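PDB 3QP9: type I polyketide synthase PikAII from Streptomyces venezuelae, which carries a C2-type ketoreductase domain, of a class thought to epimerise polyketide intermediates rather than reduce them. Local coordinates for residues A[280-285]-A[320-325]; A[346-351]-A[397-402]. All blocks are in the same frame, centred on the assembly; numbering follows the deposited sequence.

Both interactions pair neighbouring parallel strands of the Rossmann-like half of the ketoreductase domain. Their centres are 13 Å apart and their nearest atoms about 4 Å, so they do not touch. Strand 253-256 lies between them: it bonds by its backbone to strand 278-283 of interaction 1 and to strand 343-348 of interaction 2. Thr257, just beyond that strand, meets His282 and Leu324 of interaction 1, and its hydroxyl receives a hydrogen bond from Leu349 N of interaction 2. Helix 363-386 is shared as well, since Ala376 touches both Leu324 and His348. Both contacts reach the C-terminal strand ends, where related enzymes bind their nucleotide cofactor.

Interaction 1: residues A[280-285]-A[320-325]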
loop_
_atom_site.group_PDB
_atom_site.type_symbol
_atom_site.label_atom_id
_atom_site.label_comp_id
_atom_site.label_asym_id
_atom_site.label_seq_id
_atom_site.Cartn_x
_atom_site.Cartn_y
_atom_site.Cartn_z
ATOM N N LEU A 280 19.955 -15.360 -10.436
ATOM C CA LEU A 280 20.016 -15.918 -9.120
ATOM C C LEU A 280 18.560 -16.110 -8.738
ATOM O O LEU A 280 17.811 -15.171 -8.764
ATOM C CB LEU A 280 20.724 -14.947 -8.148
ATOM C CG LEU A 280 20.653 -15.448 -6.674
ATOM C CD1 LEU A 280 21.264 -16.852 -6.556
ATOM C CD2 LEU A 280 21.439 -14.481 -5.893
ATOM N N LEU A 281 18.169 -17.322 -8.414
ATOM C CA LEU A 281 16.767 -17.643 -8.231
ATOM C C LEU A 281 16.596 -18.007 -6.766
ATOM O O LEU A 281 17.213 -18.967 -6.308
ATOM C CB LEU A 281 16.360 -18.867 -9.080
ATOM C CG LEU A 281 16.596 -18.720 -10.581
ATOM C CD1 LEU A 281 16.100 -19.926 -11.204
ATOM C CD2 LEU A 281 15.848 -17.501 -11.124
ATOM N N HIS A 282 15.744 -17.269 -6.042
ATOM C CA HIS A 282 15.478 -17.566 -4.615
ATOM C C HIS A 282 14.142 -18.275 -4.546
ATOM O O HIS A 282 13.204 -17.931 -5.331
ATOM C CB HIS A 282 15.463 -16.286 -3.783
ATOM C CG HIS A 282 14.650 -16.406 -2.544
ATOM N ND1 HIS A 282 13.269 -16.399 -2.563
ATOM C CD2 HIS A 282 15.015 -16.676 -1.275
ATOM C CE1 HIS A 282 12.821 -16.586 -1.334
ATOM N NE2 HIS A 282 13.867 -16.749 -0.535
ATOM N N THR A 283 14.072 -19.307 -3.700
ATOM C CA THR A 283 12.805 -19.956 -3.375
ATOM C C THR A 283 12.506 -19.937 -1.901
ATOM O O THR A 283 13.392 -20.027 -1.062
ATOM C CB THR A 283 12.631 -21.418 -3.850
ATOM O OG1 THR A 283 13.516 -22.276 -3.113
ATOM C CG2 THR A 283 12.895 -21.509 -5.347
ATOM N N THR A 284 11.225 -19.823 -1.620
ATOM C CA THR A 284 10.740 -19.688 -0.262
ATOM C C THR A 284 10.775 -21.062 0.346
ATOM O O THR A 284 10.341 -22.026 -0.297
ATOM C CB THR A 284 9.323 -19.174 -0.296
ATOM O OG1 THR A 284 9.225 -18.183 -1.336
ATOM C CG2 THR A 284 8.949 -18.549 1.058
ATOM N N PRO A 285 11.321 -21.171 1.564
ATOM C CA PRO A 285 11.530 -22.475 2.239
ATOM C C PRO A 285 10.272 -23.364 2.259
ATOM O O PRO A 285 9.197 -22.861 2.534
ATOM C CB PRO A 285 11.932 -22.060 3.664
ATOM C CG PRO A 285 12.591 -20.686 3.458
ATOM C CD PRO A 285 11.708 -20.037 2.426
ATOM N N VAL A 320 18.932 -20.633 -4.757
ATOM C CA VAL A 320 19.222 -20.539 -3.327
ATOM C C VAL A 320 17.892 -20.533 -2.510
ATOM O O VAL A 320 16.843 -20.092 -2.991
ATOM C CB VAL A 320 20.083 -19.287 -2.973
ATOM C CG1 VAL A 320 20.191 -19.168 -1.459
ATOM C CG2 VAL A 320 21.491 -19.402 -3.526
ATOM N N THR A 321 17.931 -21.048 -1.289
ATOM C CA THR A 321 16.726 -21.138 -0.488
ATOM C C THR A 321 16.962 -20.601 0.907
ATOM O O THR A 321 17.823 -21.080 1.622
ATOM C CB THR A 321 16.243 -22.610 -0.406
ATOM O OG1 THR A 321 16.166 -23.134 -1.737
ATOM C CG2 THR A 321 14.866 -22.699 0.260
ATOM N N CYS A 322 16.156 -19.628 1.313
ATOM C CA CYS A 322 16.221 -19.049 2.675
ATOM C C CYS A 322 15.071 -18.068 2.879
ATOM O O CYS A 322 14.368 -17.707 1.913
ATOM C CB CYS A 322 17.530 -18.347 2.940
ATOM S SG CYS A 322 17.691 -16.928 1.841
ATOM N N ASP A 323 14.849 -17.735 4.162
ATOM C CA ASP A 323 13.770 -16.898 4.610
ATOM C C ASP A 323 14.223 -15.451 4.459
ATOM O O ASP A 323 15.031 -14.950 5.226
ATOM C CB ASP A 323 13.414 -17.258 6.052
ATOM C CG ASP A 323 12.315 -16.388 6.627
ATOM O OD1 ASP A 323 12.113 -16.530 7.872
ATOM O OD2 ASP A 323 11.667 -15.567 5.863
ATOM N N LEU A 324 13.717 -14.780 3.427
ATOM C CA LEU A 324 14.112 -13.384 3.192
ATOM C C LEU A 324 13.506 -12.424 4.260
ATOM O O LEU A 324 13.884 -11.288 4.298
ATOM C CB LEU A 324 13.692 -12.964 1.779
ATOM C CG LEU A 324 14.544 -13.515 0.602
ATOM C CD1 LEU A 324 13.989 -12.918 -0.692
ATOM C CD2 LEU A 324 16.020 -13.265 0.715
ATOM N N THR A 325 12.575 -12.882 5.120
ATOM C CA THR A 325 12.070 -12.039 6.220
ATOM C C THR A 325 13.130 -12.026 7.357
ATOM O O THR A 325 13.033 -11.238 8.300
ATOM C CB THR A 325 10.674 -12.510 6.764
ATOM O OG1 THR A 325 10.832 -13.794 7.378
ATOM C CG2 THR A 325 9.695 -12.627 5.614
#
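His282 NE2 donates a hydrogen bond of 2.7 Å to the backbone oxygen Cys322 O. The bond is moderately bent, at 151° on the hydrogen. The oxygen sits at the ring edge, near the ring plane, while the donor is tilted slightly from the carbonyl plane. With CG anti to the backbone N (chi1 155°), the ring is carried across to the loop of 322-325. Leu324 comes from the opposite direction, and its CD1 lies over one ring face, 3.8 Å from the centroid of the His282 ring. This is a CH-pi contact. The other ring nitrogen, ND1, has a weak bond to Gly258 N, so the ring is held at both nitrogens.

Before the loop the strands run parallel. Val320 N donates to Leu281 O at 2.9 Å, and Thr283 N to Val320 O at 3.0 Å. Leu280 CD1 meets Val320 CG2 on the side covered by helix 327-335. The hydroxyls Thr321 OG1 and Thr283 OG1 are 3.1 Å apart, with Thr321 the donor. The two chains then separate: Cys322 N is buried but has no partner in the model. Asp323 OD2 accepts from Thr325 N, forming an Asx turn. The whole is the outer strand pair of a Rossmann fold, whose loops flank the dinucleotide site in short-chain dehydrogenases.

Interaction 2: residues A[346-351]-A[397-402]; sequences VLHLPP and LVLFSS
Leu349 lies against one face of the Phe400 ring, with its CG 3.8 Å from the ring centroid and offset toward the rim. The two side chains run side by side, pointing the same way. Leu349 CD2 adds a contact of 3.6 Å to Phe400 CE2. The Phe400 ring also meets the ring of Trp441, their planes about 45° apart. The imidazole of His348 has Pro350 CD over the centre of one face, and Leu399 CD2 at its edge.

Three backbone bonds join the parallel strands. Val398 N donates to Val346 O at 2.8 Å, and His348 N to Val398 O at 2.8 Å. The third, from Phe400 N to His348 O, is longer at 3.1 Å, where 346-351 leaves the sheet. On one face of the sheet Val346 CG1 touches Leu397 CD1 at 3.6 Å. On the other, Leu347 CD2 packs on Val398 CB, also at 3.6 Å. Phe400 CG stands anti to its own carbonyl carbon (chi1 -83°), which carries the ring toward Leu349. Helix 262-274 covers Leu347 and Leu349, and helix 363-386 covers His348 and Leu399.

Between these segments, then, the polar bonds are all main chain to main chain. The side chains add apolar and CH-pi contacts, which implies that burial and backbone pairing hold these two central Rossmann strands together.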
loop_
_atom_site.group_PDB
_atom_site.type_symbol
_atom_site.label_atom_id
_atom_site.label_comp_id
_atom_site.label_asym_id
_atom_site.label_seq_id
_atom_site.Cartn_x
_atom_site.Cartn_y
_atom_site.Cartn_z
ATOM N N VAL A 346 16.798 -6.625 -9.127
ATOM C CA VAL A 346 16.071 -7.568 -8.288
ATOM C C VAL A 346 14.557 -7.561 -8.652
ATOM O O VAL A 346 13.955 -6.447 -8.731
ATOM C CB VAL A 346 16.259 -7.187 -6.765
ATOM C CG1 VAL A 346 15.397 -8.094 -5.887
ATOM C CG2 VAL A 346 17.611 -7.372 -6.366
ATOM N N LEU A 347 13.958 -8.745 -8.915
ATOM C CA LEU A 347 12.561 -8.885 -9.140
ATOM C C LEU A 347 12.013 -9.568 -7.921
ATOM O O LEU A 347 12.253 -10.743 -7.713
ATOM C CB LEU A 347 12.109 -9.669 -10.420
ATOM C CG LEU A 347 12.702 -9.054 -11.690
ATOM C CD1 LEU A 347 12.069 -9.757 -12.954
ATOM C CD2 LEU A 347 12.375 -7.574 -11.762
ATOM N N HIS A 348 11.341 -8.787 -7.087
ATOM C CA HIS A 348 10.839 -9.323 -5.829
ATOM C C HIS A 348 9.371 -9.711 -5.852
ATOM O O HIS A 348 8.539 -8.831 -5.948
ATOM C CB HIS A 348 11.168 -8.421 -4.614
ATOM C CG HIS A 348 10.778 -9.060 -3.304
ATOM N ND1 HIS A 348 10.077 -8.389 -2.319
ATOM C CD2 HIS A 348 10.977 -10.316 -2.836
ATOM C CE1 HIS A 348 9.876 -9.202 -1.289
ATOM N NE2 HIS A 348 10.402 -10.387 -1.583
ATOM N N LEU A 349 9.066 -11.011 -5.727
ATOM C CA LEU A 349 7.696 -11.522 -5.868
ATOM C C LEU A 349 7.322 -12.198 -4.563
ATOM O O LEU A 349 7.548 -13.396 -4.413
ATOM C CB LEU A 349 7.527 -12.499 -7.056
ATOM C CG LEU A 349 7.701 -11.867 -8.443
ATOM C CD1 LEU A 349 9.209 -11.717 -8.805
ATOM C CD2 LEU A 349 6.938 -12.758 -9.535
ATOM N N PRO A 350 6.828 -11.410 -3.588
ATOM C CA PRO A 350 6.479 -11.998 -2.305
ATOM C C PRO A 350 5.312 -12.931 -2.404
ATOM O O PRO A 350 4.493 -12.806 -3.319
ATOM C CB PRO A 350 6.144 -10.789 -1.423
ATOM C CG PRO A 350 5.789 -9.692 -2.364
ATOM C CD PRO A 350 6.751 -9.928 -3.533
ATOM N N PRO A 351 5.242 -13.871 -1.460
ATOM C CA PRO A 351 4.212 -14.909 -1.543
ATOM C C PRO A 351 2.804 -14.358 -1.470
ATOM O O PRO A 351 2.527 -13.269 -0.914
ATOM C CB PRO A 351 4.591 -15.901 -0.395
ATOM C CG PRO A 351 5.386 -15.128 0.554
ATOM C CD PRO A 351 6.149 -14.079 -0.306
ATOM N N LEU A 397 15.473 -2.273 -7.920
ATOM C CA LEU A 397 14.701 -3.116 -7.064
ATOM C C LEU A 397 13.226 -2.951 -7.446
ATOM O O LEU A 397 12.650 -1.822 -7.304
ATOM C CB LEU A 397 14.927 -2.736 -5.607
ATOM C CG LEU A 397 14.010 -3.478 -4.584
ATOM C CD1 LEU A 397 14.218 -5.042 -4.457
ATOM C CD2 LEU A 397 14.251 -2.884 -3.222
ATOM N N VAL A 398 12.651 -4.024 -7.992
ATOM C CA VAL A 398 11.366 -4.033 -8.500
ATOM C C VAL A 398 10.496 -4.844 -7.580
ATOM O O VAL A 398 10.687 -6.056 -7.395
ATOM C CB VAL A 398 11.315 -4.655 -9.944
ATOM C CG1 VAL A 398 9.899 -4.571 -10.501
ATOM C CG2 VAL A 398 12.325 -3.948 -10.809
ATOM N N LEU A 399 9.535 -4.160 -6.949
ATOM C CA LEU A 399 8.512 -4.794 -6.063
ATOM C C LEU A 399 7.207 -5.101 -6.757
ATOM O O LEU A 399 6.580 -4.230 -7.460
ATOM C CB LEU A 399 8.261 -3.798 -4.901
ATOM C CG LEU A 399 9.558 -3.260 -4.286
ATOM C CD1 LEU A 399 9.243 -2.264 -3.032
ATOM C CD2 LEU A 399 10.430 -4.442 -3.762
ATOM N N PHE A 400 6.748 -6.328 -6.580
ATOM C CA PHE A 400 5.436 -6.739 -7.092
ATOM C C PHE A 400 4.385 -6.461 -6.021
ATOM O O PHE A 400 4.318 -7.160 -5.032
ATOM C CB PHE A 400 5.444 -8.248 -7.496
ATOM C CG PHE A 400 6.005 -8.503 -8.892
ATOM C CD1 PHE A 400 7.116 -7.841 -9.347
ATOM C CD2 PHE A 400 5.397 -9.424 -9.758
ATOM C CE1 PHE A 400 7.607 -8.086 -10.633
ATOM C CE2 PHE A 400 5.882 -9.649 -11.064
ATOM C CZ PHE A 400 6.941 -9.006 -11.512
ATOM N N SER A 401 3.560 -5.424 -6.277
ATOM C CA SER A 401 2.486 -5.049 -5.415
ATOM C C SER A 401 1.176 -5.437 -6.118
ATOM O O SER A 401 1.156 -6.273 -7.049
ATOM C CB SER A 401 2.623 -3.532 -5.157
ATOM O OG SER A 401 1.524 -2.917 -4.488
ATOM N N SER A 402 0.080 -4.811 -5.730
ATOM C CA SER A 402 -1.249 -5.318 -6.121
ATOM C C SER A 402 -2.227 -4.163 -6.193
ATOM O O SER A 402 -2.140 -3.243 -5.397
ATOM C CB SER A 402 -1.724 -6.317 -5.071
ATOM O OG SER A 402 -3.122 -6.456 -5.108
#